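Local coordinates for protein peptidase M14, carboxypeptidase A (Thermoplasmatales archaeon SCGC AB-540-F20, PDB 4XED) that is the calcium-binding PKD domain, a beta sandwich, of a probable M14-family carboxypeptidase, at residues N4-P10 with T30-D36; G72-A78 with W90-T96. All blocks are in the same frame, centred on the assembly; numbering follows the deposited sequence.

Interaction 1 of 2, residues N4-P10 with T30-D36. With CA (calcium ion), chain B.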
loop_
_atom_site.group_PDB
_atom_site.type_symbol
_atom_site.label_atom_id
_atom_site.label_comp_id
_atom_site.label_asym_id
_atom_site.label_seq_id
_atom_site.Cartn_x
_atom_site.Cartn_y
_atom_site.Cartn_z
ATOM N N ASN A 4 -13.241 -19.672 1.877
ATOM C CA ASN A 4 -12.533 -18.465 1.442
ATOM C C ASN A 4 -11.300 -18.208 2.273
ATOM O O ASN A 4 -11.301 -18.392 3.497
ATOM C CB ASN A 4 -13.458 -17.270 1.510
ATOM C CG ASN A 4 -12.815 -16.029 0.999
ATOM O OD1 ASN A 4 -12.227 -16.033 -0.073
ATOM N ND2 ASN A 4 -12.928 -14.949 1.755
ATOM N N ASP A 5 -10.243 -17.773 1.600
ATOM C CA ASP A 5 -8.993 -17.376 2.270
ATOM C C ASP A 5 -8.772 -15.881 2.099
ATOM O O ASP A 5 -9.196 -15.315 1.102
ATOM C CB ASP A 5 -7.825 -18.161 1.653
ATOM C CG ASP A 5 -8.077 -19.652 1.632
ATOM O OD1 ASP A 5 -8.163 -20.234 2.731
ATOM O OD2 ASP A 5 -8.218 -20.236 0.516
ATOM N N PRO A 6 -8.068 -15.245 3.052
ATOM C CA PRO A 6 -7.788 -13.812 2.903
ATOM C C PRO A 6 -6.673 -13.580 1.912
ATOM O O PRO A 6 -5.883 -14.489 1.624
ATOM C CB PRO A 6 -7.341 -13.391 4.304
ATOM C CG PRO A 6 -6.676 -14.592 4.838
ATOM C CD PRO A 6 -7.412 -15.794 4.256
ATOM N N PRO A 7 -6.589 -12.353 1.382
ATOM C CA PRO A 7 -5.459 -12.077 0.508
ATOM C C PRO A 7 -4.143 -12.246 1.240
ATOM O O PRO A 7 -4.051 -12.137 2.481
ATOM C CB PRO A 7 -5.659 -10.603 0.122
ATOM C CG PRO A 7 -7.109 -10.343 0.306
ATOM C CD PRO A 7 -7.487 -11.183 1.500
ATOM N N ASN A 8 -3.118 -12.513 0.439
ATOM C CA ASN A 8 -1.757 -12.465 0.932
ATOM C C ASN A 8 -1.368 -11.051 1.340
ATOM O O ASN A 8 -1.996 -10.066 0.953
ATOM C CB ASN A 8 -0.843 -13.060 -0.119
ATOM C CG ASN A 8 -1.106 -14.523 -0.284
ATOM O OD1 ASN A 8 -1.090 -15.265 0.688
ATOM N ND2 ASN A 8 -1.451 -14.935 -1.485
ATOM N N ILE A 9 -0.320 -10.936 2.121
ATOM C CA ILE A 9 0.123 -9.641 2.562
ATOM C C ILE A 9 0.680 -8.858 1.372
ATOM O O ILE A 9 1.543 -9.360 0.619
ATOM C CB ILE A 9 1.234 -9.820 3.599
ATOM C CG1 ILE A 9 0.713 -10.577 4.808
ATOM C CG2 ILE A 9 1.744 -8.500 4.038
ATOM C CD1 ILE A 9 1.770 -10.964 5.829
ATOM N N PRO A 10 0.257 -7.589 1.213
ATOM C CA PRO A 10 0.786 -6.833 0.082
ATOM C C PRO A 10 2.260 -6.519 0.156
ATOM O O PRO A 10 2.841 -6.384 1.237
ATOM C CB PRO A 10 -0.032 -5.537 0.115
ATOM C CG PRO A 10 -1.337 -5.937 0.779
ATOM C CD PRO A 10 -0.912 -6.904 1.816
ATOM N N THR A 30 -0.653 -7.550 -4.393
ATOM C CA THR A 30 -0.802 -8.810 -3.726
ATOM C C THR A 30 -1.653 -9.727 -4.594
ATOM O O THR A 30 -2.155 -9.309 -5.639
ATOM C CB THR A 30 -1.399 -8.638 -2.324
ATOM O OG1 THR A 30 -1.114 -9.827 -1.590
ATOM C CG2 THR A 30 -2.910 -8.401 -2.349
ATOM N N THR A 31 -1.782 -10.967 -4.148
ATOM C CA THR A 31 -2.706 -11.924 -4.735
ATOM C C THR A 31 -3.647 -12.445 -3.660
ATOM O O THR A 31 -3.340 -12.461 -2.476
ATOM C CB THR A 31 -1.963 -13.129 -5.370
ATOM O OG1 THR A 31 -1.254 -13.862 -4.375
ATOM C CG2 THR A 31 -0.957 -12.687 -6.396
ATOM N N ASP A 32 -4.823 -12.871 -4.106
ATOM C CA ASP A 32 -5.741 -13.613 -3.268
ATOM C C ASP A 32 -5.671 -15.086 -3.658
ATOM O O ASP A 32 -5.715 -15.386 -4.844
ATOM C CB ASP A 32 -7.153 -13.041 -3.445
ATOM C CG ASP A 32 -8.188 -13.750 -2.578
ATOM O OD1 ASP A 32 -8.700 -14.819 -3.011
ATOM O OD2 ASP A 32 -8.471 -13.284 -1.442
ATOM N N PRO A 33 -5.623 -16.011 -2.677
ATOM C CA PRO A 33 -5.454 -17.433 -2.996
ATOM C C PRO A 33 -6.588 -18.020 -3.798
ATOM O O PRO A 33 -6.389 -19.056 -4.434
ATOM C CB PRO A 33 -5.395 -18.098 -1.620
ATOM C CG PRO A 33 -4.907 -17.059 -0.698
ATOM C CD PRO A 33 -5.487 -15.770 -1.225
ATOM N N ASN A 34 -7.749 -17.379 -3.746
ATOM C CA ASN A 34 -8.929 -17.851 -4.455
ATOM C C ASN A 34 -9.121 -17.127 -5.769
ATOM O O ASN A 34 -10.106 -17.375 -6.476
ATOM C CB ASN A 34 -10.166 -17.661 -3.582
ATOM C CG ASN A 34 -9.924 -18.057 -2.143
ATOM O OD1 ASN A 34 -9.867 -17.230 -1.243
ATOM N ND2 ASN A 34 -9.762 -19.350 -1.922
ATOM N N GLY A 35 -8.196 -16.214 -6.077
ATOM C CA GLY A 35 -8.267 -15.393 -7.276
ATOM C C GLY A 35 -9.248 -14.237 -7.200
ATOM O O GLY A 35 -9.559 -13.620 -8.221
ATOM N N ASP A 36 -9.720 -13.925 -5.991
ATOM C CA ASP A 36 -10.722 -12.889 -5.793
ATOM C C ASP A 36 -10.155 -11.511 -6.108
ATOM O O ASP A 36 -8.976 -11.247 -5.898
ATOM C CB ASP A 36 -11.160 -12.862 -4.334
ATOM C CG ASP A 36 -11.805 -14.160 -3.877
ATOM O OD1 ASP A 36 -12.433 -14.868 -4.701
ATOM O OD2 ASP A 36 -11.728 -14.455 -2.671
HETATM CA CA CA B . -10.262 -14.832 -0.895
#
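The carboxylate of Asp5 and the side-chain amide of Asn34 have their planes turned only 17° apart, although the side chains cross at about a right angle. Asn34 ND2 meets Asp5 OD2 (3.0 Å) on the anti side, tilted out of both planes. The other end of the same amide answers Asp5 again: Asn34 OD1 accepts from Asp5 N at 2.9 Å while binding the calcium ion, so two bonds and the metal fix the rotation of the amide. The carboxylate of Asp32 is held differently. Backbone Asn34 N (2.8 Å to Asp32 OD1, closing an Asx turn) and Asp36 N come to that oxygen from opposite faces, while Asp32 OD1 and OD2 together chelate the calcium. Asp5 O and Asp36 OD2 bind the ion at 2.3 Å each, and Asn4 OD1 joins them because chi1 of -176° swings its CG anti to N. Asp82 OD2 completes seven oxygen ligands. Beside the site, Pro7 CG and CD pack against Asp32 OD2, and Pro33 CD abuts Pro6 O.

Farther along, Asn8 clasps the other loop three ways: its N donates to Thr31 O (2.9 Å), its ND2 to Thr31 OG1 within the amide plane (3.1 Å), and its O accepts from Thr30 OG1, which sits above the carbonyl plane, 2.7 Å away. Three aspartates crowd one cation, and ligand oxygens such as Asn4 OD1 and Asp36 OD2 nearly touch without a proton between them; the ion probably pays for that proximity, so both loops would be expected to depend on calcium for this arrangement.

Interaction 2 of 2, residues G72-A78 with W90-T96; sequences GTYVVRA and WGTLEVT
Tyr74 O is gripped twice from the facing strand: Val95 N donates to it in the carbonyl plane at 2.8 Å, nearly straight, and Glu94 CA adds a CA-H...O contact. Val95 O returns a bond from Tyr74 N, and the same reciprocal pairing recurs at Val76 with Leu93 and at Ala78 with Gly91, making six backbone bonds in all. With N-to-C directions 157° apart, these strands form the antiparallel hairpin 72-82/91-97 at one edge of a four-stranded sheet of the PKD beta sandwich. On its inward side Val76 CG2 meets Val95 CG2 (3.9 Å), with Trp68 packed against both valines.

On the other side the guanidinium of Arg77 lies flat on the Trp90 indole, planes 16° apart, with Arg77 CZ 3.6 Å from the centroid of the five-membered ring: a cation-pi stack. A bend at chi3 (-60°) folds the chain so that Arg77 NH2 sits over Trp90 CE2 (3.4 Å), while Arg77 CB rests by Trp90 CE3, and Arg77 NE makes a salt bridge to Glu43. With an alanine in place of Trp90, the guanidinium would probably lose its stacking surface, leaving its orientation to the Glu43 salt bridge and its other polar partners. Thr92 CG2 lies alongside Arg77 CD. At the Thr73/Thr96 end, Thr73 CG2 presses on Glu94 CG (3.4 Å), and one water links Thr73 OG1 (2.6 Å) to Thr96 OG1 (2.8 Å).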
loop_
_atom_site.group_PDB
_atom_site.type_symbol
_atom_site.label_atom_id
_atom_site.label_comp_id
_atom_site.label_asym_id
_atom_site.label_seq_id
_atom_site.Cartn_x
_atom_site.Cartn_y
_atom_site.Cartn_z
ATOM N N GLY A 72 10.896 13.611 8.315
ATOM C CA GLY A 72 10.492 12.490 9.125
ATOM C C GLY A 72 10.807 11.158 8.525
ATOM O O GLY A 72 11.276 11.064 7.407
ATOM N N THR A 73 10.558 10.127 9.308
ATOM C CA THR A 73 10.613 8.770 8.836
ATOM C C THR A 73 9.183 8.242 8.852
ATOM O O THR A 73 8.538 8.246 9.899
ATOM C CB THR A 73 11.518 7.931 9.751
ATOM O OG1 THR A 73 12.852 8.452 9.731
ATOM C CG2 THR A 73 11.549 6.491 9.315
ATOM N N TYR A 74 8.696 7.792 7.701
ATOM C CA TYR A 74 7.293 7.450 7.501
ATOM C C TYR A 74 7.145 5.963 7.209
ATOM O O TYR A 74 7.806 5.422 6.315
ATOM C CB TYR A 74 6.738 8.299 6.347
ATOM C CG TYR A 74 6.801 9.788 6.657
ATOM C CD1 TYR A 74 5.816 10.364 7.442
ATOM C CD2 TYR A 74 7.803 10.611 6.150
ATOM C CE1 TYR A 74 5.851 11.698 7.748
ATOM C CE2 TYR A 74 7.829 11.949 6.438
ATOM C CZ TYR A 74 6.840 12.477 7.234
ATOM O OH TYR A 74 6.806 13.808 7.558
ATOM N N VAL A 75 6.234 5.326 7.922
ATOM C CA VAL A 75 5.979 3.912 7.699
ATOM C C VAL A 75 4.784 3.772 6.770
ATOM O O VAL A 75 3.633 3.971 7.174
ATOM C CB VAL A 75 5.740 3.170 9.005
ATOM C CG1 VAL A 75 5.621 1.711 8.724
ATOM C CG2 VAL A 75 6.877 3.437 9.976
ATOM N N VAL A 76 5.067 3.490 5.498
ATOM C CA VAL A 76 4.015 3.256 4.528
ATOM C C VAL A 76 3.536 1.810 4.747
ATOM O O VAL A 76 4.362 0.890 4.829
ATOM C CB VAL A 76 4.530 3.429 3.102
ATOM C CG1 VAL A 76 3.479 3.077 2.085
ATOM C CG2 VAL A 76 5.047 4.847 2.906
ATOM N N ARG A 77 2.230 1.605 4.864
ATOM C CA ARG A 77 1.697 0.262 5.080
ATOM C C ARG A 77 0.541 0.023 4.133
ATOM O O ARG A 77 -0.210 0.952 3.782
ATOM C CB ARG A 77 1.231 0.065 6.530
ATOM C CG ARG A 77 2.291 0.394 7.560
ATOM C CD ARG A 77 1.969 -0.300 8.877
ATOM N NE ARG A 77 0.690 0.113 9.426
ATOM C CZ ARG A 77 0.092 -0.477 10.450
ATOM N NH1 ARG A 77 0.657 -1.505 11.075
ATOM N NH2 ARG A 77 -1.055 -0.014 10.876
ATOM N N ALA A 78 0.384 -1.239 3.727
ATOM C CA ALA A 78 -0.739 -1.621 2.895
ATOM C C ALA A 78 -1.272 -2.970 3.310
ATOM O O ALA A 78 -0.523 -3.907 3.537
ATOM C CB ALA A 78 -0.348 -1.639 1.433
ATOM N N TRP A 90 -0.463 -6.504 7.171
ATOM C CA TRP A 90 0.081 -5.349 6.501
ATOM C C TRP A 90 1.468 -5.617 5.939
ATOM O O TRP A 90 2.331 -6.200 6.626
ATOM C CB TRP A 90 0.288 -4.241 7.510
ATOM C CG TRP A 90 -0.872 -3.688 8.251
ATOM C CD1 TRP A 90 -1.308 -4.041 9.489
ATOM C CD2 TRP A 90 -1.676 -2.584 7.832
ATOM N NE1 TRP A 90 -2.346 -3.231 9.859
ATOM C CE2 TRP A 90 -2.592 -2.320 8.867
ATOM C CE3 TRP A 90 -1.714 -1.790 6.689
ATOM C CZ2 TRP A 90 -3.525 -1.297 8.799
ATOM C CZ3 TRP A 90 -2.641 -0.741 6.637
ATOM C CH2 TRP A 90 -3.527 -0.519 7.690
ATOM N N GLY A 91 1.718 -5.138 4.728
ATOM C CA GLY A 91 3.068 -5.005 4.208
ATOM C C GLY A 91 3.537 -3.602 4.531
ATOM O O GLY A 91 2.708 -2.689 4.652
ATOM N N THR A 92 4.838 -3.411 4.729
ATOM C CA THR A 92 5.361 -2.116 5.159
ATOM C C THR A 92 6.674 -1.751 4.476
ATOM O O THR A 92 7.497 -2.632 4.143
ATOM C CB THR A 92 5.563 -2.043 6.704
ATOM O OG1 THR A 92 6.777 -2.685 7.096
ATOM C CG2 THR A 92 4.399 -2.660 7.479
ATOM N N LEU A 93 6.853 -0.445 4.273
ATOM C CA LEU A 93 8.087 0.130 3.740
ATOM C C LEU A 93 8.344 1.435 4.451
ATOM O O LEU A 93 7.487 2.318 4.473
ATOM C CB LEU A 93 7.922 0.406 2.249
ATOM C CG LEU A 93 9.166 0.871 1.500
ATOM C CD1 LEU A 93 10.257 -0.201 1.426
ATOM C CD2 LEU A 93 8.818 1.357 0.098
ATOM N N GLU A 94 9.553 1.583 4.990
ATOM C CA GLU A 94 9.946 2.806 5.699
ATOM C C GLU A 94 10.582 3.806 4.728
ATOM O O GLU A 94 11.572 3.490 4.054
ATOM C CB GLU A 94 10.903 2.433 6.818
ATOM C CG GLU A 94 11.437 3.565 7.612
ATOM C CD GLU A 94 12.751 3.199 8.300
ATOM O OE1 GLU A 94 13.833 3.247 7.640
ATOM O OE2 GLU A 94 12.680 2.854 9.496
ATOM N N VAL A 95 10.025 5.010 4.688
ATOM C CA VAL A 95 10.488 6.053 3.773
ATOM C C VAL A 95 10.992 7.243 4.590
ATOM O O VAL A 95 10.267 7.807 5.419
ATOM C CB VAL A 95 9.318 6.510 2.909
ATOM C CG1 VAL A 95 9.727 7.618 1.985
ATOM C CG2 VAL A 95 8.790 5.317 2.079
ATOM N N THR A 96 12.243 7.624 4.356
ATOM C CA THR A 96 12.888 8.718 5.086
ATOM C C THR A 96 12.920 9.992 4.233
ATOM O O THR A 96 13.317 9.978 3.083
ATOM C CB THR A 96 14.316 8.321 5.504
ATOM O OG1 THR A 96 14.245 7.144 6.318
ATOM C CG2 THR A 96 14.974 9.417 6.279
HETATM O O HOH W 1 15.032 7.199 9.007
#

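Overall arrangement
From the N terminus, residues 4-10 run into strand 11-13, and interaction 1 closes the segment carrying strands 11-13 and 24-29 by joining that leader to the loop before strand 38-43. Interaction 2 comes wholly later, closing the 79-89 connection of the last hairpin, so the two stand in series, neither nested nor crossed. The centres of interaction 1 and interaction 2 lie about 21 Å apart. Two links still bind them. Asp82, lying between the segments of interaction 2, supplies the remaining calcium ligand of interaction 1; and Ile9 CG2 packs 3.4 Å from Gly91 N, with Pro10 CD against Ala78 O. The leader, which continues into the three-stranded sheet, thereby also packs on the four-stranded one.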